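Local coordinates for CurF (Lyngbya majuscula, PDB 5DP2), which probably catalyses NADPH-dependent formation of the cyclopropane ring in curacin A biosynthesis, using an enoyl-reductase fold, at residues V134-F143 and L308-F316; Q97-A107 and P121-S129. All coordinates share one frame; numbering follows the deposited sequence. Where two conformers were deposited one is given.

Contact 1. Residues V134-F143 and L308-F316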
loop_
_atom_site.group_PDB
_atom_site.type_symbol
_atom_site.label_atom_id
_atom_site.label_comp_id
_atom_site.label_asym_id
_atom_site.label_seq_id
_atom_site.Cartn_x
_atom_site.Cartn_y
_atom_site.Cartn_z
ATOM N N VAL A 134 14.228 -2.442 -7.212
ATOM C CA VAL A 134 12.914 -3.045 -7.438
ATOM C C VAL A 134 12.388 -3.724 -6.175
ATOM O O VAL A 134 11.221 -3.607 -5.840
ATOM C CB VAL A 134 12.986 -4.006 -8.633
ATOM C CG1 VAL A 134 11.778 -4.922 -8.660
ATOM C CG2 VAL A 134 13.068 -3.206 -9.933
ATOM N N GLU A 135 13.260 -4.455 -5.467
ATOM C CA GLU A 135 12.844 -5.072 -4.205
ATOM C C GLU A 135 12.388 -4.040 -3.189
ATOM O O GLU A 135 11.358 -4.180 -2.535
ATOM C CB GLU A 135 13.995 -5.887 -3.610
ATOM C CG GLU A 135 14.203 -7.231 -4.278
ATOM C CD GLU A 135 15.403 -7.990 -3.745
ATOM O OE1 GLU A 135 16.464 -7.366 -3.484
ATOM O OE2 GLU A 135 15.285 -9.232 -3.642
ATOM N N ALA A 136 13.181 -2.982 -3.045
ATOM C CA ALA A 136 12.855 -1.946 -2.069
ATOM C C ALA A 136 11.570 -1.209 -2.424
ATOM O O ALA A 136 10.874 -0.724 -1.547
ATOM C CB ALA A 136 14.011 -0.973 -1.883
ATOM N N ALA A 137 11.260 -1.153 -3.728
ATOM C CA ALA A 137 10.035 -0.501 -4.216
ATOM C C ALA A 137 8.780 -1.242 -3.794
ATOM O O ALA A 137 7.690 -0.691 -3.952
ATOM C CB ALA A 137 10.077 -0.350 -5.724
ATOM N N THR A 138 8.898 -2.467 -3.265
ATOM C CA THR A 138 7.715 -3.175 -2.790
ATOM C C THR A 138 7.318 -2.805 -1.372
ATOM O O THR A 138 6.261 -3.250 -0.915
ATOM C CB THR A 138 7.901 -4.710 -2.875
ATOM O OG1 THR A 138 8.812 -5.169 -1.861
ATOM C CG2 THR A 138 8.307 -5.181 -4.231
ATOM N N ILE A 139 8.131 -2.020 -0.654
ATOM C CA ILE A 139 7.986 -1.935 0.804
ATOM C C ILE A 139 6.958 -0.928 1.316
ATOM O O ILE A 139 6.103 -1.279 2.122
ATOM C CB ILE A 139 9.369 -1.643 1.468
ATOM C CG1 ILE A 139 10.322 -2.812 1.240
ATOM C CG2 ILE A 139 9.187 -1.331 2.949
ATOM C CD1 ILE A 139 11.734 -2.562 1.714
ATOM N N PHE A 140 7.090 0.355 0.927
ATOM C CA PHE A 140 6.519 1.439 1.735
ATOM C C PHE A 140 5.010 1.346 1.974
ATOM O O PHE A 140 4.564 1.196 3.116
ATOM C CB PHE A 140 6.893 2.808 1.117
ATOM C CG PHE A 140 6.402 3.982 1.907
ATOM C CD1 PHE A 140 7.117 4.457 3.012
ATOM C CD2 PHE A 140 5.210 4.616 1.585
ATOM C CE1 PHE A 140 6.639 5.520 3.755
ATOM C CE2 PHE A 140 4.732 5.688 2.323
ATOM C CZ PHE A 140 5.448 6.128 3.421
ATOM N N MET A 141 4.189 1.493 0.935
ATOM C CA MET A 141 2.784 1.626 1.226
ATOM C C MET A 141 2.213 0.329 1.815
ATOM O O MET A 141 1.426 0.361 2.773
ATOM C CB MET A 141 2.022 2.086 -0.007
ATOM C CG MET A 141 0.590 2.448 0.259
ATOM S SD MET A 141 0.277 3.783 1.415
ATOM C CE MET A 141 0.589 5.198 0.366
ATOM N N SER A 142 2.580 -0.811 1.255
ATOM C CA SER A 142 1.974 -2.072 1.699
ATOM C C SER A 142 2.370 -2.419 3.145
ATOM O O SER A 142 1.513 -2.770 3.958
ATOM C CB SER A 142 2.308 -3.197 0.738
ATOM O OG SER A 142 1.824 -2.942 -0.568
ATOM N N PHE A 143 3.671 -2.364 3.451
ATOM C CA PHE A 143 4.098 -2.674 4.813
ATOM C C PHE A 143 3.725 -1.610 5.810
ATOM O O PHE A 143 3.439 -1.945 6.969
ATOM C CB PHE A 143 5.599 -2.994 4.901
ATOM C CG PHE A 143 5.961 -4.375 4.413
ATOM C CD1 PHE A 143 5.933 -5.452 5.291
ATOM C CD2 PHE A 143 6.301 -4.596 3.095
ATOM C CE1 PHE A 143 6.290 -6.724 4.863
ATOM C CE2 PHE A 143 6.684 -5.869 2.669
ATOM C CZ PHE A 143 6.677 -6.928 3.562
ATOM N N LEU A 308 11.555 -9.480 7.738
ATOM C CA LEU A 308 10.589 -9.199 6.664
ATOM C C LEU A 308 11.373 -9.204 5.358
ATOM O O LEU A 308 12.569 -8.888 5.330
ATOM C CB LEU A 308 9.887 -7.860 6.861
ATOM C CG LEU A 308 9.059 -7.771 8.145
ATOM C CD1 LEU A 308 8.527 -6.353 8.282
ATOM C CD2 LEU A 308 7.908 -8.775 8.188
ATOM N N LYS A 309 10.678 -9.562 4.265
ATOM C CA LYS A 309 11.280 -9.688 2.952
ATOM C C LYS A 309 10.494 -8.865 1.944
ATOM O O LYS A 309 9.294 -8.625 2.132
ATOM C CB LYS A 309 11.261 -11.153 2.495
ATOM C CG LYS A 309 11.959 -12.142 3.385
ATOM C CD LYS A 309 13.409 -12.299 3.044
ATOM C CE LYS A 309 14.021 -13.571 3.633
ATOM N NZ LYS A 309 14.489 -13.496 5.041
ATOM N N PRO A 310 11.133 -8.458 0.850
ATOM C CA PRO A 310 10.387 -7.832 -0.225
ATOM C C PRO A 310 9.211 -8.699 -0.642
ATOM O O PRO A 310 9.239 -9.944 -0.560
ATOM C CB PRO A 310 11.395 -7.731 -1.372
ATOM C CG PRO A 310 12.718 -7.860 -0.748
ATOM C CD PRO A 310 12.563 -8.621 0.520
ATOM N N LEU A 311 8.157 -8.046 -1.126
ATOM C CA LEU A 311 7.027 -8.793 -1.703
ATOM C C LEU A 311 7.418 -9.443 -3.006
ATOM O O LEU A 311 8.311 -8.959 -3.704
ATOM C CB LEU A 311 5.847 -7.847 -1.953
ATOM C CG LEU A 311 5.343 -7.070 -0.756
ATOM C CD1 LEU A 311 4.112 -6.264 -1.163
ATOM C CD2 LEU A 311 5.077 -7.981 0.449
ATOM N N PRO A 312 6.694 -10.505 -3.404
ATOM C CA PRO A 312 6.748 -10.943 -4.815
ATOM C C PRO A 312 6.438 -9.752 -5.715
ATOM O O PRO A 312 5.617 -8.900 -5.338
ATOM C CB PRO A 312 5.655 -12.025 -4.897
ATOM C CG PRO A 312 5.498 -12.490 -3.486
ATOM C CD PRO A 312 5.674 -11.262 -2.668
ATOM N N TYR A 313 7.058 -9.727 -6.874
ATOM C CA TYR A 313 6.836 -8.589 -7.769
ATOM C C TYR A 313 6.927 -9.014 -9.227
ATOM O O TYR A 313 7.473 -10.053 -9.578
ATOM C CB TYR A 313 7.822 -7.441 -7.485
ATOM C CG TYR A 313 9.285 -7.786 -7.697
ATOM C CD1 TYR A 313 9.839 -7.810 -8.989
ATOM C CD2 TYR A 313 10.099 -8.152 -6.632
ATOM C CE1 TYR A 313 11.162 -8.162 -9.196
ATOM C CE2 TYR A 313 11.431 -8.486 -6.820
ATOM C CZ TYR A 313 11.960 -8.491 -8.106
ATOM O OH TYR A 313 13.278 -8.846 -8.304
ATOM N N LYS A 314 6.387 -8.138 -10.072
ATOM C CA LYS A 314 6.520 -8.214 -11.513
ATOM C C LYS A 314 6.926 -6.827 -12.023
ATOM O O LYS A 314 6.284 -5.830 -11.646
ATOM C CB LYS A 314 5.226 -8.662 -12.187
ATOM C CG LYS A 314 5.421 -8.801 -13.699
ATOM C CD LYS A 314 4.215 -9.360 -14.420
ATOM C CE LYS A 314 4.385 -9.305 -15.911
ATOM N NZ LYS A 314 5.333 -10.343 -16.369
ATOM N N VAL A 315 7.974 -6.785 -12.842
ATOM C CA VAL A 315 8.506 -5.517 -13.347
ATOM C C VAL A 315 7.949 -5.215 -14.738
ATOM O O VAL A 315 7.845 -6.102 -15.604
ATOM C CB VAL A 315 10.038 -5.548 -13.410
ATOM C CG1 VAL A 315 10.625 -4.332 -14.120
ATOM C CG2 VAL A 315 10.635 -5.675 -12.038
ATOM N N PHE A 316 7.599 -3.938 -14.947
ATOM C CA PHE A 316 7.282 -3.388 -16.247
ATOM C C PHE A 316 8.186 -2.199 -16.500
ATOM O O PHE A 316 8.375 -1.367 -15.598
ATOM C CB PHE A 316 5.823 -2.878 -16.291
ATOM C CG PHE A 316 4.787 -3.969 -16.250
ATOM C CD1 PHE A 316 4.461 -4.602 -15.072
ATOM C CD2 PHE A 316 4.093 -4.333 -17.387
ATOM C CE1 PHE A 316 3.505 -5.607 -15.033
ATOM C CE2 PHE A 316 3.146 -5.350 -17.353
ATOM C CZ PHE A 316 2.851 -5.979 -16.176
HETATM O O HOH W 1 14.406 -10.235 -6.252
#

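Contact 2. Residues Q97-A107 and P121-S129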
loop_
_atom_site.group_PDB
_atom_site.type_symbol
_atom_site.label_atom_id
_atom_site.label_comp_id
_atom_site.label_asym_id
_atom_site.label_seq_id
_atom_site.Cartn_x
_atom_site.Cartn_y
_atom_site.Cartn_z
ATOM N N GLN A 97 21.181 16.651 5.661
ATOM C CA GLN A 97 20.693 15.295 5.975
ATOM C C GLN A 97 20.999 14.264 4.881
ATOM O O GLN A 97 21.099 13.075 5.148
ATOM C CB GLN A 97 19.171 15.317 6.257
ATOM C CG GLN A 97 18.597 13.966 6.677
ATOM C CD GLN A 97 17.120 14.008 7.043
ATOM O OE1 GLN A 97 16.521 15.079 7.169
ATOM N NE2 GLN A 97 16.523 12.824 7.220
ATOM N N TRP A 98 21.071 14.723 3.643
ATOM C CA TRP A 98 21.250 13.867 2.479
ATOM C C TRP A 98 22.340 14.444 1.607
ATOM O O TRP A 98 22.580 15.663 1.625
ATOM C CB TRP A 98 19.936 13.774 1.675
ATOM C CG TRP A 98 18.798 13.214 2.471
ATOM C CD1 TRP A 98 17.719 13.897 2.941
ATOM C CD2 TRP A 98 18.625 11.857 2.886
ATOM N NE1 TRP A 98 16.907 13.061 3.656
ATOM C CE2 TRP A 98 17.432 11.796 3.618
ATOM C CE3 TRP A 98 19.358 10.685 2.694
ATOM C CZ2 TRP A 98 16.967 10.624 4.190
ATOM C CZ3 TRP A 98 18.884 9.510 3.266
ATOM C CH2 TRP A 98 17.703 9.494 3.989
ATOM N N LYS A 99 22.969 13.573 0.819
ATOM C CA LYS A 99 24.001 13.994 -0.122
ATOM C C LYS A 99 23.845 13.235 -1.445
ATOM O O LYS A 99 23.217 12.170 -1.514
ATOM C CB LYS A 99 25.383 13.776 0.485
ATOM C CG LYS A 99 25.732 12.332 0.663
ATOM C CD LYS A 99 26.923 12.170 1.599
ATOM C CE LYS A 99 27.371 10.729 1.684
ATOM N NZ LYS A 99 26.361 9.841 2.325
ATOM N N VAL A 100 24.444 13.793 -2.484
ATOM C CA VAL A 100 24.392 13.184 -3.790
ATOM C C VAL A 100 24.877 11.732 -3.724
ATOM O O VAL A 100 25.926 11.454 -3.130
ATOM C CB VAL A 100 25.203 14.019 -4.807
ATOM C CG1 VAL A 100 25.367 13.291 -6.126
ATOM C CG2 VAL A 100 24.560 15.381 -5.043
ATOM N N GLY A 101 24.101 10.827 -4.316
ATOM C CA GLY A 101 24.404 9.412 -4.361
ATOM C C GLY A 101 23.667 8.582 -3.326
ATOM O O GLY A 101 23.636 7.352 -3.440
ATOM N N ASP A 102 23.073 9.207 -2.312
ATOM C CA ASP A 102 22.312 8.454 -1.335
ATOM C C ASP A 102 21.110 7.777 -2.010
ATOM O O ASP A 102 20.434 8.372 -2.834
ATOM C CB ASP A 102 21.833 9.368 -0.218
ATOM C CG ASP A 102 22.920 9.851 0.751
ATOM O OD1 ASP A 102 24.023 9.257 0.793
ATOM O OD2 ASP A 102 22.612 10.796 1.526
ATOM N N GLU A 103 20.822 6.554 -1.585
ATOM C CA GLU A 103 19.682 5.784 -2.101
ATOM C C GLU A 103 18.552 5.844 -1.080
ATOM O O GLU A 103 18.750 5.604 0.124
ATOM C CB GLU A 103 20.099 4.349 -2.400
ATOM C CG GLU A 103 21.160 4.272 -3.490
ATOM C CD GLU A 103 21.562 2.869 -3.854
ATOM O OE1 GLU A 103 21.308 1.965 -3.040
ATOM O OE2 GLU A 103 22.109 2.701 -4.955
ATOM N N VAL A 104 17.348 6.181 -1.568
ATOM C CA VAL A 104 16.244 6.517 -0.697
ATOM C C VAL A 104 14.917 5.872 -1.131
ATOM O O VAL A 104 14.675 5.617 -2.318
ATOM C CB VAL A 104 16.056 8.059 -0.613
ATOM C CG1 VAL A 104 17.267 8.678 0.086
ATOM C CG2 VAL A 104 15.822 8.694 -1.975
ATOM N N ILE A 105 14.088 5.645 -0.124
ATOM C CA ILE A 105 12.653 5.418 -0.282
ATOM C C ILE A 105 11.970 6.769 -0.123
ATOM O O ILE A 105 12.260 7.529 0.813
ATOM C CB ILE A 105 12.135 4.413 0.781
ATOM C CG1 ILE A 105 12.720 3.011 0.564
ATOM C CG2 ILE A 105 10.603 4.400 0.830
ATOM C CD1 ILE A 105 12.536 2.085 1.733
ATOM N N LEU A 106 11.031 7.076 -1.041
ATOM C CA LEU A 106 10.228 8.297 -0.951
ATOM C C LEU A 106 8.928 7.973 -0.224
ATOM O O LEU A 106 8.144 7.118 -0.674
ATOM C CB LEU A 106 9.952 8.883 -2.325
ATOM C CG LEU A 106 11.187 9.306 -3.141
ATOM C CD1 LEU A 106 11.731 8.184 -3.999
ATOM C CD2 LEU A 106 10.844 10.536 -3.997
ATOM N N ALA A 107 8.695 8.676 0.888
ATOM C CA ALA A 107 7.497 8.469 1.717
ATOM C C ALA A 107 6.375 9.366 1.197
ATOM O O ALA A 107 6.462 10.597 1.291
ATOM C CB ALA A 107 7.835 8.820 3.160
ATOM N N PRO A 121 13.789 17.023 2.831
ATOM C CA PRO A 121 14.572 15.940 3.432
ATOM C C PRO A 121 13.770 15.018 4.337
ATOM O O PRO A 121 14.115 13.852 4.446
ATOM C CB PRO A 121 15.662 16.668 4.244
ATOM C CG PRO A 121 15.597 18.052 3.864
ATOM C CD PRO A 121 14.392 18.344 3.066
ATOM N N ASP A 122 12.747 15.542 5.012
ATOM C CA ASP A 122 11.915 14.745 5.921
ATOM C C ASP A 122 10.936 13.818 5.199
ATOM O O ASP A 122 10.213 13.058 5.841
ATOM C CB ASP A 122 11.141 15.642 6.879
ATOM C CG ASP A 122 12.043 16.406 7.841
ATOM O OD1 ASP A 122 13.217 16.016 8.074
ATOM O OD2 ASP A 122 11.555 17.413 8.392
ATOM N N ASP A 123 10.920 13.865 3.882
ATOM C CA ASP A 123 10.069 12.992 3.074
ATOM C C ASP A 123 10.808 11.769 2.550
ATOM O O ASP A 123 10.254 11.042 1.721
ATOM C CB ASP A 123 9.567 13.735 1.797
ATOM C CG ASP A 123 8.713 14.922 2.046
ATOM O OD1 ASP A 123 7.840 14.761 2.864
ATOM O OD2 ASP A 123 8.883 15.973 1.374
ATOM N N LEU A 124 12.065 11.587 2.965
ATOM C CA LEU A 124 12.909 10.516 2.467
ATOM C C LEU A 124 13.343 9.607 3.612
ATOM O O LEU A 124 13.557 10.075 4.750
ATOM C CB LEU A 124 14.161 11.114 1.810
ATOM C CG LEU A 124 13.875 12.022 0.613
ATOM C CD1 LEU A 124 15.191 12.606 0.094
ATOM C CD2 LEU A 124 13.113 11.288 -0.472
ATOM N N LEU A 125 13.520 8.328 3.296
ATOM C CA LEU A 125 13.988 7.293 4.221
ATOM C C LEU A 125 15.154 6.567 3.564
ATOM O O LEU A 125 15.176 6.378 2.358
ATOM C CB LEU A 125 12.859 6.299 4.518
ATOM C CG LEU A 125 11.606 6.903 5.192
ATOM C CD1 LEU A 125 10.482 5.871 5.183
ATOM C CD2 LEU A 125 11.906 7.394 6.604
ATOM N N ALA A 126 16.132 6.150 4.353
ATOM C CA ALA A 126 17.269 5.422 3.805
ATOM C C ALA A 126 16.844 4.041 3.299
ATOM O O ALA A 126 16.217 3.251 4.016
ATOM C CB ALA A 126 18.358 5.280 4.862
ATOM N N LYS A 127 17.197 3.753 2.052
ATOM C CA LYS A 127 16.891 2.446 1.458
ATOM C C LYS A 127 17.735 1.354 2.146
ATOM O O LYS A 127 18.925 1.555 2.327
ATOM C CB LYS A 127 17.241 2.447 -0.023
ATOM C CG LYS A 127 16.975 1.113 -0.708
ATOM C CD LYS A 127 17.403 1.202 -2.149
ATOM C CE LYS A 127 17.843 -0.109 -2.690
ATOM N NZ LYS A 127 19.171 -0.515 -2.097
ATOM N N PRO A 128 17.151 0.182 2.458
ATOM C CA PRO A 128 17.981 -0.935 2.938
ATOM C C PRO A 128 19.058 -1.281 1.885
ATOM O O PRO A 128 18.752 -1.517 0.724
ATOM C CB PRO A 128 16.954 -2.077 3.099
ATOM C CG PRO A 128 15.645 -1.374 3.342
ATOM C CD PRO A 128 15.717 -0.181 2.448
ATOM N N SER A 129 20.332 -1.275 2.268
ATOM C CA SER A 129 21.411 -1.341 1.285
ATOM C C SER A 129 21.517 -2.661 0.526
ATOM O O SER A 129 21.975 -2.671 -0.613
ATOM C CB SER A 129 22.744 -1.036 1.942
ATOM O OG SER A 129 23.035 -1.981 2.950
HETATM O O HOH W 2 14.023 11.775 6.895
HETATM O O HOH W 3 22.746 -0.482 -2.390
HETATM O O HOH W 4 21.296 1.824 0.069
HETATM O O HOH W 5 8.421 11.810 -0.573
HETATM O O HOH W 6 5.755 12.867 2.671
#

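Contact 1. Residues V134-F143 and L308-F316
T138 meets L311 at the middle of this contact, where OG1 takes the amide hydrogen of L311 N at 3.0 Å. The same hydroxyl gives its own proton to E135 O three residues back, 2.8 Å from OG1 and in the carbonyl plane. Its first torsion (chi1 73°) sets OG1 between the backbone N and the carbonyl carbon, and the two bonds fix the rotation of the buried hydroxyl. On the buried side the packing is close. L311 pushes its two methyls different ways: CD2 lies 3.5 Å from F143 CE2, while CD1 rests 4.0 Å from S142 CB. The F143 ring and the L308 and L311 side chains run in opposite senses; F143 CZ comes to 3.4 Å from K309 O, and L308 CD1 meets both F143 CD1 and F143 CE1.

The other side faces solvent and is looser. P310 CG sits against E135 CB at 3.7 Å, and Y313 lies exposed at the margin, its hydroxyl joined to E135 OE2 through a water. E135 OE1 turns back to S132 N. V134 and E135 each have two conformers; in one, V134 CG1 stands over a face of the Y313 ring, a CH-pi contact. This contact and those of the E135 side chain hold for one conformer and are less certain.

S142 lies about 4 Å, side chain to nearest atom, from the bound NADP, and its OG bonds K336 NZ. F143 touches A174 and Q177 of helix 170-181 and meets F303 of helix 290-305 edge-to-face. Strand 313-317 runs parallel to strand 336-340, and segment 308-316 passes from helix 290-305 into the sheet with T138, from the turn at 136-139, packed against it.

Contact 2. Residues Q97-A107 and P121-S129
W98 lays its indole against P121 and L124, and the side chain is worth following outward. CB points toward 121-129 without touching it, and chi1 of -60° puts CG anti to the carbonyl carbon, which swings the ring across the start of the second segment. CD1 then meets P121 CB at 3.7 Å. Next to it NE1 donates to P121 O, 3.0 Å away and close to the ring plane, with an N-H...O angle of 160°. CE2 and CZ2 pass over L124 CB, and CZ2 also comes to 3.5 Å from L124 O. CH2, at the ring's edge, comes to 3.7 Å from A126 N. L124 CD1 stands over the five-membered ring of W98 in a CH-pi contact, 4.1 Å from the ring centroid. V104 CG1 covers that face too, Q97 CG the opposite one. With an alanine here, P121 O would probably lose its indole donor and L124 the ring that lies over it, leaving a gap beside the sheet.

Beyond the indole, strands 103-107 and 124-126 pair antiparallel. I105 and L125 form the hydrogen-bonded pair, with I105 N to L125 O at 2.8 Å and L125 N to I105 O at 2.9 Å; K127 N to E103 O and A107 N to D123 O extend the ladder. L106 and L124 share one face, toward strand 39-48, while I105 and L125 share the other, against helices 140-153 and 290-305.

K127 is buried, its NZ bonding P128 O and L131 O, with E103 OE1 a long, weak salt-bridge partner at 3.4 Å. Waters also bind E103 OE1, and the lysine is probably held more by those carbonyls. Cohesion here thus comes mainly from backbone bonds and apolar packing on two faces.

Overall arrangement
The two contacts lie about 17 Å apart, centre to centre, yet they touch: F140 packs on I105, A107 and L125, and A136 on K127. Both reach the same mixed sheet. Contact 2 is the more buried by count of its residues but sits farther from the centre of the chain, a strand pair held by a backbone ladder. Contact 1 is nearer the centre and the NADP, partly buried, and has no strand pairing between its segments; one hydroxyl and apolar side chains carry it. Helices 140-153 and 290-305 cover a face of contact 2; the first supplies F143 and S142 to contact 1, and the second packs on L308 and F143.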